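Local structure of eukaryotic Translation Initiation 4E (Schistosoma mansoni, 3HXI) at residues 78-90 against 132-144. The protein binds the 7-methylguanosine cap of messenger RNA and so probably serves, like other eIF4E proteins, to start cap-dependent translation. Numbering follows the deposited sequence.
With GTG (7-methyl-guanosine-5'-triphosphate-5'-guanosine), chain C.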
ATOM      1  N   PRO A  78      -9.043  11.339   8.651  1.00 25.00           N
ATOM      2  CA  PRO A  78      -9.019  12.661   8.002  1.00 24.99           C
ATOM      3  C   PRO A  78      -8.071  12.677   6.818  1.00 24.64           C
ATOM      4  O   PRO A  78      -8.351  13.321   5.802  1.00 25.22           O
ATOM      5  CB  PRO A  78      -8.487  13.596   9.103  1.00 25.81           C
ATOM      6  CG  PRO A  78      -8.802  12.907  10.374  1.00 26.30           C
ATOM      7  CD  PRO A  78      -8.770  11.435  10.104  1.00 24.88           C
ATOM      8  N   LYS A  79      -6.968  11.944   6.934  1.00 24.69           N
ATOM      9  CA  LYS A  79      -5.979  11.872   5.858  1.00 23.71           C
ATOM     10  C   LYS A  79      -6.417  10.980   4.687  1.00 23.13           C
ATOM     11  O   LYS A  79      -5.847  11.073   3.604  1.00 22.09           O
ATOM     12  CB  LYS A  79      -4.620  11.420   6.398  1.00 23.91           C
ATOM     13  CG  LYS A  79      -3.977  12.393   7.397  1.00 25.61           C
ATOM     14  CD  LYS A  79      -3.359  13.585   6.724  1.00 28.70           C
ATOM     15  CE  LYS A  79      -2.163  13.178   5.870  1.00 31.56           C
ATOM     16  NZ  LYS A  79      -1.750  14.324   5.010  1.00 33.83           N
ATOM     17  N   ASN A  80      -7.422  10.139   4.905  1.00 22.94           N
ATOM     18  CA  ASN A  80      -7.968   9.286   3.821  1.00 23.34           C
ATOM     19  C   ASN A  80      -9.298   9.746   3.243  1.00 23.91           C
ATOM     20  O   ASN A  80      -9.589   9.464   2.085  1.00 24.53           O
ATOM     21  CB  ASN A  80      -8.123   7.822   4.272  1.00 22.60           C
ATOM     22  CG  ASN A  80      -6.803   7.175   4.671  1.00 22.00           C
ATOM     23  OD1 ASN A  80      -5.766   7.387   4.034  1.00 24.24           O
ATOM     24  ND2 ASN A  80      -6.844   6.359   5.716  1.00 19.90           N
ATOM     25  N   GLU A  81     -10.109  10.450   4.029  1.00 24.72           N
ATOM     26  CA  GLU A  81     -11.511  10.682   3.652  1.00 25.27           C
ATOM     27  C   GLU A  81     -11.718  11.429   2.318  1.00 24.89           C
ATOM     28  O   GLU A  81     -12.719  11.197   1.626  1.00 25.04           O
ATOM     29  CB  GLU A  81     -12.281  11.347   4.793  1.00 26.30           C
ATOM     30  CG  GLU A  81     -11.745  12.696   5.234  1.00 27.30           C
ATOM     31  CD  GLU A  81     -12.629  13.355   6.273  1.00 29.13           C
ATOM     32  OE1 GLU A  81     -12.100  14.148   7.079  1.00 33.74           O
ATOM     33  OE2 GLU A  81     -13.850  13.087   6.263  1.00 34.91           O
ATOM     34  N   ASN A  82     -10.772  12.291   1.960  1.00 22.61           N
ATOM     35  CA  ASN A  82     -10.840  13.043   0.715  1.00 22.05           C
ATOM     36  C   ASN A  82      -9.834  12.561  -0.307  1.00 20.92           C
ATOM     37  O   ASN A  82      -9.549  13.245  -1.305  1.00 20.02           O
ATOM     38  CB  ASN A  82     -10.695  14.534   1.004  1.00 23.10           C
ATOM     39  CG  ASN A  82     -11.808  15.053   1.910  1.00 26.07           C
ATOM     40  OD1 ASN A  82     -11.553  15.775   2.867  1.00 32.06           O
ATOM     41  ND2 ASN A  82     -13.038  14.652   1.628  1.00 23.63           N
ATOM     42  N   GLY A  83      -9.339  11.345  -0.075  1.00 20.03           N
ATOM     43  CA  GLY A  83      -8.313  10.754  -0.920  1.00 18.34           C
ATOM     44  C   GLY A  83      -8.794   9.741  -1.949  1.00 18.39           C
ATOM     45  O   GLY A  83      -9.950   9.748  -2.423  1.00 17.02           O
ATOM     46  N   GLY A  84      -7.875   8.871  -2.332  1.00 18.07           N
ATOM     47  CA  GLY A  84      -8.192   7.844  -3.304  1.00 17.22           C
ATOM     48  C   GLY A  84      -7.036   6.884  -3.392  1.00 17.39           C
ATOM     49  O   GLY A  84      -5.970   7.122  -2.820  1.00 18.16           O
ATOM     50  N   ARG A  85      -7.255   5.785  -4.102  1.00 17.63           N
ATOM     51  CA  ARG A  85      -6.238   4.749  -4.218  1.00 16.40           C
ATOM     52  C   ARG A  85      -5.858   4.468  -5.659  1.00 16.31           C
ATOM     53  O   ARG A  85      -6.715   4.493  -6.545  1.00 15.88           O
ATOM     54  CB  ARG A  85      -6.707   3.444  -3.537  1.00 16.28           C
ATOM     55  CG  ARG A  85      -7.762   2.691  -4.339  1.00 17.33           C
ATOM     56  CD  ARG A  85      -8.258   1.467  -3.617  1.00 16.37           C
ATOM     57  NE  ARG A  85      -9.274   0.810  -4.420  1.00 18.63           N
ATOM     58  CZ  ARG A  85      -9.794  -0.386  -4.176  1.00 20.94           C
ATOM     59  NH1 ARG A  85     -10.711  -0.877  -5.015  1.00 23.04           N
ATOM     60  NH2 ARG A  85      -9.405  -1.088  -3.119  1.00 17.56           N
ATOM     61  N   TRP A  86      -4.564   4.216  -5.883  1.00 16.61           N
ATOM     62  CA  TRP A  86      -4.131   3.539  -7.104  1.00 16.05           C
ATOM     63  C   TRP A  86      -4.425   2.063  -6.910  1.00 16.54           C
ATOM     64  O   TRP A  86      -3.940   1.476  -5.950  1.00 15.60           O
ATOM     65  CB  TRP A  86      -2.639   3.766  -7.382  1.00 17.07           C
ATOM     66  CG  TRP A  86      -2.371   5.093  -8.104  1.00 19.04           C
ATOM     67  CD1 TRP A  86      -1.697   6.175  -7.611  1.00 18.53           C
ATOM     68  CD2 TRP A  86      -2.809   5.459  -9.423  1.00 17.40           C
ATOM     69  NE1 TRP A  86      -1.658   7.199  -8.566  1.00 15.10           N
ATOM     70  CE2 TRP A  86      -2.338   6.773  -9.678  1.00 17.49           C
ATOM     71  CE3 TRP A  86      -3.525   4.786 -10.436  1.00 18.53           C
ATOM     72  CZ2 TRP A  86      -2.569   7.429 -10.898  1.00 17.76           C
ATOM     73  CZ3 TRP A  86      -3.760   5.435 -11.622  1.00 17.61           C
ATOM     74  CH2 TRP A  86      -3.282   6.755 -11.846  1.00 17.12           C
ATOM     75  N   LEU A  87      -5.234   1.485  -7.806  1.00 15.31           N
ATOM     76  CA  LEU A  87      -5.612   0.077  -7.732  1.00 15.58           C
ATOM     77  C   LEU A  87      -4.881  -0.759  -8.778  1.00 16.76           C
ATOM     78  O   LEU A  87      -4.871  -0.429  -9.972  1.00 14.83           O
ATOM     79  CB  LEU A  87      -7.134  -0.076  -7.874  1.00 15.77           C
ATOM     80  CG  LEU A  87      -7.602  -1.539  -7.963  1.00 15.65           C
ATOM     81  CD1 LEU A  87      -7.547  -2.201  -6.605  1.00 15.88           C
ATOM     82  CD2 LEU A  87      -8.990  -1.579  -8.546  1.00 21.56           C
ATOM     83  N   ILE A  88      -4.266  -1.845  -8.309  1.00 16.27           N
ATOM     84  CA  ILE A  88      -3.472  -2.725  -9.175  1.00 17.13           C
ATOM     85  C   ILE A  88      -4.135  -4.096  -9.180  1.00 16.98           C
ATOM     86  O   ILE A  88      -4.265  -4.716  -8.124  1.00 16.85           O
ATOM     87  CB  ILE A  88      -2.036  -2.917  -8.633  1.00 17.24           C
ATOM     88  CG1 ILE A  88      -1.265  -1.588  -8.597  1.00 17.91           C
ATOM     89  CG2 ILE A  88      -1.257  -3.958  -9.500  1.00 17.76           C
ATOM     90  CD1 ILE A  88      -0.191  -1.564  -7.511  1.00 18.51           C
ATOM     91  N   ASN A  89      -4.566  -4.552 -10.358  1.00 17.88           N
ATOM     92  CA  ASN A  89      -5.159  -5.866 -10.491  1.00 18.23           C
ATOM     93  C   ASN A  89      -4.086  -6.862 -10.851  1.00 18.44           C
ATOM     94  O   ASN A  89      -3.473  -6.787 -11.929  1.00 18.39           O
ATOM     95  CB  ASN A  89      -6.265  -5.873 -11.536  1.00 19.61           C
ATOM     96  CG  ASN A  89      -7.461  -5.039 -11.119  1.00 19.95           C
ATOM     97  OD1 ASN A  89      -7.877  -5.069  -9.962  1.00 20.01           O
ATOM     98  ND2 ASN A  89      -8.014  -4.292 -12.059  1.00 21.26           N
ATOM     99  N   VAL A  90      -3.852  -7.785  -9.934  1.00 18.26           N
ATOM    100  CA  VAL A  90      -2.798  -8.784 -10.075  1.00 18.65           C
ATOM    101  C   VAL A  90      -3.200  -9.791 -11.134  1.00 20.21           C
ATOM    102  O   VAL A  90      -4.354 -10.229 -11.167  1.00 20.59           O
ATOM    103  CB  VAL A  90      -2.563  -9.512  -8.736  1.00 19.03           C
ATOM    104  CG1 VAL A  90      -1.580 -10.680  -8.892  1.00 17.92           C
ATOM    105  CG2 VAL A  90      -2.081  -8.527  -7.694  1.00 18.57           C
ATOM    106  N   GLY A 132      -9.187 -12.659  -8.360  1.00 25.23           N
ATOM    107  CA  GLY A 132      -8.082 -11.802  -8.795  1.00 22.91           C
ATOM    108  C   GLY A 132      -7.710 -10.885  -7.642  1.00 21.42           C
ATOM    109  O   GLY A 132      -8.559 -10.140  -7.124  1.00 21.40           O
ATOM    110  N   SER A 133      -6.449 -10.962  -7.237  1.00 19.80           N
ATOM    111  CA  SER A 133      -5.937 -10.238  -6.074  1.00 18.84           C
ATOM    112  C   SER A 133      -5.707  -8.779  -6.457  1.00 17.78           C
ATOM    113  O   SER A 133      -5.715  -8.428  -7.644  1.00 15.25           O
ATOM    114  CB  SER A 133      -4.643 -10.908  -5.548  1.00 18.85           C
ATOM    115  OG  SER A 133      -4.889 -12.242  -5.076  1.00 18.26           O
ATOM    116  N   LYS A 134      -5.564  -7.920  -5.444  1.00 17.59           N
ATOM    117  CA  LYS A 134      -5.456  -6.490  -5.671  1.00 17.97           C
ATOM    118  C   LYS A 134      -4.380  -5.922  -4.756  1.00 18.07           C
ATOM    119  O   LYS A 134      -4.287  -6.306  -3.588  1.00 17.48           O
ATOM    120  CB  LYS A 134      -6.787  -5.799  -5.368  1.00 18.06           C
ATOM    121  CG  LYS A 134      -7.947  -6.219  -6.285  1.00 19.08           C
ATOM    122  CD  LYS A 134      -9.242  -5.620  -5.804  1.00 18.53           C
ATOM    123  CE  LYS A 134      -9.818  -6.408  -4.596  1.00 19.68           C
ATOM    124  NZ  LYS A 134     -11.260  -6.069  -4.382  1.00 20.63           N
ATOM    125  N   LEU A 135      -3.573  -5.011  -5.289  1.00 17.70           N
ATOM    126  CA  LEU A 135      -2.687  -4.198  -4.454  1.00 18.30           C
ATOM    127  C   LEU A 135      -3.139  -2.763  -4.656  1.00 18.20           C
ATOM    128  O   LEU A 135      -3.549  -2.405  -5.761  1.00 18.12           O
ATOM    129  CB  LEU A 135      -1.226  -4.328  -4.885  1.00 17.66           C
ATOM    130  CG  LEU A 135      -0.345  -5.451  -4.325  1.00 20.00           C
ATOM    131  CD1 LEU A 135      -0.640  -6.773  -5.058  1.00 20.85           C
ATOM    132  CD2 LEU A 135       1.142  -5.105  -4.485  1.00 18.58           C
ATOM    133  N   SER A 136      -3.040  -1.948  -3.617  1.00 17.19           N
ATOM    134  CA  SER A 136      -3.518  -0.569  -3.682  1.00 17.33           C
ATOM    135  C   SER A 136      -2.517   0.316  -2.965  1.00 17.67           C
ATOM    136  O   SER A 136      -1.878  -0.121  -2.016  1.00 17.08           O
ATOM    137  CB  SER A 136      -4.861  -0.444  -2.963  1.00 18.77           C
ATOM    138  OG  SER A 136      -5.906  -1.033  -3.706  1.00 23.98           O
ATOM    139  N   VAL A 137      -2.410   1.565  -3.403  1.00 16.36           N
ATOM    140  CA  VAL A 137      -1.720   2.585  -2.634  1.00 16.10           C
ATOM    141  C   VAL A 137      -2.719   3.710  -2.415  1.00 15.95           C
ATOM    142  O   VAL A 137      -3.264   4.259  -3.371  1.00 14.96           O
ATOM    143  CB  VAL A 137      -0.498   3.135  -3.362  1.00 16.17           C
ATOM    144  CG1 VAL A 137       0.040   4.388  -2.641  1.00 16.14           C
ATOM    145  CG2 VAL A 137       0.568   2.066  -3.496  1.00 16.40           C
ATOM    146  N   TRP A 138      -2.932   4.049  -1.150  1.00 15.36           N
ATOM    147  CA  TRP A 138      -3.880   5.080  -0.750  1.00 16.16           C
ATOM    148  C   TRP A 138      -3.154   6.415  -0.634  1.00 16.94           C
ATOM    149  O   TRP A 138      -2.071   6.480  -0.029  1.00 16.99           O
ATOM    150  CB  TRP A 138      -4.438   4.694   0.617  1.00 16.87           C
ATOM    151  CG  TRP A 138      -5.459   3.577   0.592  1.00 17.02           C
ATOM    152  CD1 TRP A 138      -5.521   2.504  -0.270  1.00 18.14           C
ATOM    153  CD2 TRP A 138      -6.553   3.430   1.497  1.00 19.22           C
ATOM    154  NE1 TRP A 138      -6.596   1.697   0.063  1.00 17.90           N
ATOM    155  CE2 TRP A 138      -7.250   2.254   1.133  1.00 17.74           C
ATOM    156  CE3 TRP A 138      -7.008   4.182   2.596  1.00 18.90           C
ATOM    157  CZ2 TRP A 138      -8.398   1.821   1.817  1.00 19.33           C
ATOM    158  CZ3 TRP A 138      -8.141   3.758   3.268  1.00 19.03           C
ATOM    159  CH2 TRP A 138      -8.816   2.569   2.888  1.00 19.25           C
ATOM    160  N   LEU A 139      -3.767   7.447  -1.217  1.00 16.30           N
ATOM    161  CA  LEU A 139      -3.225   8.799  -1.334  1.00 17.37           C
ATOM    162  C   LEU A 139      -4.149   9.760  -0.605  1.00 18.40           C
ATOM    163  O   LEU A 139      -5.348   9.505  -0.493  1.00 18.09           O
ATOM    164  CB  LEU A 139      -3.158   9.212  -2.810  1.00 17.31           C
ATOM    165  CG  LEU A 139      -2.205   8.445  -3.737  1.00 18.04           C
ATOM    166  CD1 LEU A 139      -1.957   9.239  -5.021  1.00 20.94           C
ATOM    167  CD2 LEU A 139      -0.867   8.205  -3.049  1.00 19.40           C
ATOM    168  N   THR A 140      -3.612  10.877  -0.132  1.00 18.94           N
ATOM    169  CA  THR A 140      -4.396  11.762   0.740  1.00 19.65           C
ATOM    170  C   THR A 140      -5.413  12.667   0.022  1.00 21.07           C
ATOM    171  O   THR A 140      -6.371  13.140   0.651  1.00 21.35           O
ATOM    172  CB  THR A 140      -3.479  12.603   1.646  1.00 19.98           C
ATOM    173  OG1 THR A 140      -4.255  13.197   2.694  1.00 20.12           O
ATOM    174  CG2 THR A 140      -2.781  13.681   0.845  1.00 19.78           C
ATOM    175  N   SER A 141      -5.180  12.937  -1.261  1.00 21.10           N
ATOM    176  CA  SER A 141      -6.116  13.722  -2.072  1.00 21.99           C
ATOM    177  C   SER A 141      -6.638  12.912  -3.256  1.00 22.43           C
ATOM    178  O   SER A 141      -6.132  11.825  -3.535  1.00 21.95           O
ATOM    179  CB  SER A 141      -5.445  14.998  -2.575  1.00 21.97           C
ATOM    180  OG  SER A 141      -4.663  14.708  -3.720  1.00 22.82           O
ATOM    181  N   ASP A 142      -7.643  13.448  -3.951  1.00 22.95           N
ATOM    182  CA  ASP A 142      -8.157  12.809  -5.176  1.00 22.90           C
ATOM    183  C   ASP A 142      -8.067  13.743  -6.370  1.00 23.75           C
ATOM    184  O   ASP A 142      -8.534  13.418  -7.458  1.00 24.30           O
ATOM    185  CB  ASP A 142      -9.603  12.315  -4.985  1.00 22.98           C
ATOM    186  CG  ASP A 142     -10.599  13.457  -4.723  1.00 23.25           C
ATOM    187  OD1 ASP A 142     -11.637  13.206  -4.083  1.00 26.31           O
ATOM    188  OD2 ASP A 142     -10.330  14.603  -5.136  1.00 23.05           O
ATOM    189  N   ASN A 143      -7.431  14.892  -6.175  1.00 24.14           N
ATOM    190  CA  ASN A 143      -7.484  15.965  -7.168  1.00 24.80           C
ATOM    191  C   ASN A 143      -6.175  16.722  -7.382  1.00 25.62           C
ATOM    192  O   ASN A 143      -6.146  17.706  -8.122  1.00 25.56           O
ATOM    193  CB  ASN A 143      -8.647  16.919  -6.848  1.00 24.82           C
ATOM    194  CG  ASN A 143      -8.450  17.695  -5.549  1.00 26.62           C
ATOM    195  OD1 ASN A 143      -7.422  17.569  -4.847  1.00 23.22           O
ATOM    196  ND2 ASN A 143      -9.437  18.536  -5.230  1.00 23.75           N
ATOM    197  N   GLU A 144      -5.095  16.272  -6.739  1.00 25.56           N
ATOM    198  CA  GLU A 144      -3.738  16.719  -7.109  1.00 26.01           C
ATOM    199  C   GLU A 144      -3.217  15.926  -8.317  1.00 26.22           C
ATOM    200  O   GLU A 144      -2.302  15.093  -8.190  1.00 25.32           O
ATOM    201  CB  GLU A 144      -2.776  16.599  -5.922  1.00 26.86           C
ATOM    202  CG  GLU A 144      -3.143  17.472  -4.726  1.00 28.66           C
ATOM    203  CD  GLU A 144      -2.778  18.933  -4.932  1.00 35.16           C
ATOM    204  OE1 GLU A 144      -1.815  19.222  -5.678  1.00 35.47           O
ATOM    205  OE2 GLU A 144      -3.468  19.794  -4.345  1.00 38.64           O
TER
HETATM  206  PA  GTG C 501     -13.040  -4.826  -0.067  1.00 21.25           P
HETATM  207  O1A GTG C 501     -12.538  -5.948   0.801  1.00 20.05           O
HETATM  208  O2A GTG C 501     -12.129  -3.715  -0.543  1.00 23.21           O
HETATM  209  O3A GTG C 501     -13.836  -5.355  -1.357  1.00 21.39           O
HETATM  210  PB  GTG C 501     -13.915  -6.820  -1.972  1.00 22.28           P
HETATM  211  O1B GTG C 501     -12.539  -7.386  -2.223  1.00 21.88           O
HETATM  212  O2B GTG C 501     -14.906  -6.715  -3.127  1.00 20.60           O
HETATM  213  O3B GTG C 501     -14.670  -7.598  -0.784  1.00 20.52           O
HETATM  214  N9A GTG C 501     -14.710  -1.496   3.786  1.00 21.80           N
HETATM  215  C8A GTG C 501     -13.570  -1.543   3.088  1.00 20.77           C
HETATM  216  N7A GTG C 501     -12.783  -0.515   3.475  1.00 20.35           N
HETATM  217  C7X GTG C 501     -11.434  -0.255   2.913  1.00 20.75           C
HETATM  218  C5A GTG C 501     -13.445   0.165   4.415  1.00 20.56           C
HETATM  219  C6A GTG C 501     -13.101   1.306   5.148  1.00 22.64           C
HETATM  220  O6A GTG C 501     -12.009   1.905   5.008  1.00 20.99           O
HETATM  221  N1A GTG C 501     -14.010   1.785   6.034  1.00 22.15           N
HETATM  222  C2A GTG C 501     -15.207   1.141   6.209  1.00 22.57           C
HETATM  223  N2A GTG C 501     -16.123   1.591   7.086  1.00 22.37           N
HETATM  224  N3A GTG C 501     -15.530   0.036   5.500  1.00 21.59           N
HETATM  225  C4A GTG C 501     -14.652  -0.459   4.611  1.00 21.15           C
HETATM  226  O5D GTG C 501     -14.185  -4.112   0.763  1.00 21.02           O
HETATM  227  C5D GTG C 501     -15.295  -4.882   1.212  1.00 20.59           C
HETATM  228  C4D GTG C 501     -16.180  -4.018   2.082  1.00 21.64           C
HETATM  229  O4D GTG C 501     -15.472  -3.702   3.272  1.00 20.99           O
HETATM  230  C3D GTG C 501     -16.544  -2.685   1.462  1.00 23.31           C
HETATM  231  O3D GTG C 501     -17.640  -2.813   0.558  1.00 22.81           O
HETATM  232  C2D GTG C 501     -16.876  -1.865   2.686  1.00 23.34           C
HETATM  233  O2D GTG C 501     -18.211  -2.161   3.123  1.00 23.97           O
HETATM  234  C1D GTG C 501     -15.880  -2.404   3.706  1.00 22.42           C
HETATM  235  PG  GTG C 501     -14.912  -9.181  -0.658  1.00 21.25           P
HETATM  236  O1G GTG C 501     -13.970  -9.993  -1.489  1.00 21.42           O
HETATM  237  O2G GTG C 501     -16.407  -9.437  -0.752  1.00 22.85           O
HETATM  238  O5E GTG C 501     -14.512  -9.372   0.887  1.00 22.25           O
HETATM  239  C5E GTG C 501     -13.144  -9.309   1.286  1.00 20.85           C
HETATM  240  C4E GTG C 501     -13.025  -9.617   2.764  1.00 22.56           C
HETATM  241  O4E GTG C 501     -13.715  -8.604   3.503  1.00 21.11           O
HETATM  242  C3E GTG C 501     -13.682 -10.929   3.152  1.00 23.30           C
HETATM  243  O3E GTG C 501     -12.990 -11.416   4.314  1.00 24.31           O
HETATM  244  C2E GTG C 501     -15.092 -10.538   3.572  1.00 22.62           C
HETATM  245  O2E GTG C 501     -15.682 -11.468   4.494  1.00 22.59           O
HETATM  246  C1E GTG C 501     -14.811  -9.193   4.229  1.00 24.52           C
HETATM  247  N9B GTG C 501     -15.897  -8.193   4.226  1.00 24.29           N
HETATM  248  C8B GTG C 501     -16.347  -7.797   2.912  1.00 26.24           C
HETATM  249  N7B GTG C 501     -17.351  -6.794   3.254  1.00 26.72           N
HETATM  250  C5B GTG C 501     -17.380  -6.661   4.614  1.00 26.85           C
HETATM  251  C6B GTG C 501     -18.164  -5.814   5.530  1.00 27.70           C
HETATM  252  O6B GTG C 501     -19.000  -5.018   5.024  1.00 26.90           O
HETATM  253  N1B GTG C 501     -17.954  -5.952   6.870  1.00 26.77           N
HETATM  254  C2B GTG C 501     -17.029  -6.839   7.378  1.00 27.23           C
HETATM  255  N2B GTG C 501     -16.826  -6.957   8.714  1.00 26.10           N
HETATM  256  N3B GTG C 501     -16.275  -7.641   6.588  1.00 26.54           N
HETATM  257  C4B GTG C 501     -16.410  -7.572   5.248  1.00 25.36           C
HETATM  258  O   HOH W   1      -8.219  13.101   2.861  1.00 21.42           O
HETATM  259  O   HOH W   2      -7.030   7.603   0.623  1.00 24.90           O
HETATM  260  O   HOH W   3      -8.967  15.627  -2.389  1.00 29.30           O
HETATM  261  O   HOH W   4     -12.117  11.322  -2.428  1.00 28.73           O
HETATM  262  O   HOH W   5      -7.608  -0.775  -0.977  1.00 20.51           O
HETATM  263  O   HOH W   6     -10.636  -3.668  -2.833  1.00 23.82           O
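L139 N gives G84 O a short bond of 2.7 Å, and G84 with L139, W86 with V137 and I88 with L135 each exchange two backbone bonds, joining 84-89 and 134-139 as antiparallel neighbours. V90 N to S133 O continues the pairing. Beyond the other end, G83, lacking a side chain, brings its CA within 3.2 Å of L139 O. T140 OG1 lies 2.8 Å from K79 O, donating in the carbonyl plane to a lone pair; chi1 of -166° swings the hydroxyl onto that carbonyl.

On the cap-facing side, K134, long enough to reach the phosphates, bonds GTG O1B through NZ at 2.8 Å. R85, whose NH1 is held by Q168, reaches the cap through water: NH2 donates to a molecule that also accepts from K134 NZ and donates to GTG O2A, while another links NH2 to W138 NE1. L87 CD1 covers one guanidinium face, 3.7 Å above its plane. N80 CG meets the W138 ring edge 3.6 Å from CE3, its amide turned 86° to the indole and tied by ND2 to K74 O. Further round the rim, the cap methyl C7X lies 3.8 Å from W138 CZ2.

The other side is largely apolar: W86 CD1 touches L139 CD1, while W86 NE1 is satisfied by I148 O. Just past the strand end, a methyl of V90, CG2, presses L135 CD1 tightly at 3.5 Å. Helix 145-159 packs here against I88, V137 and L139; strands 121-127 and 166-169 flank the pair within the curved eIF4E sheet.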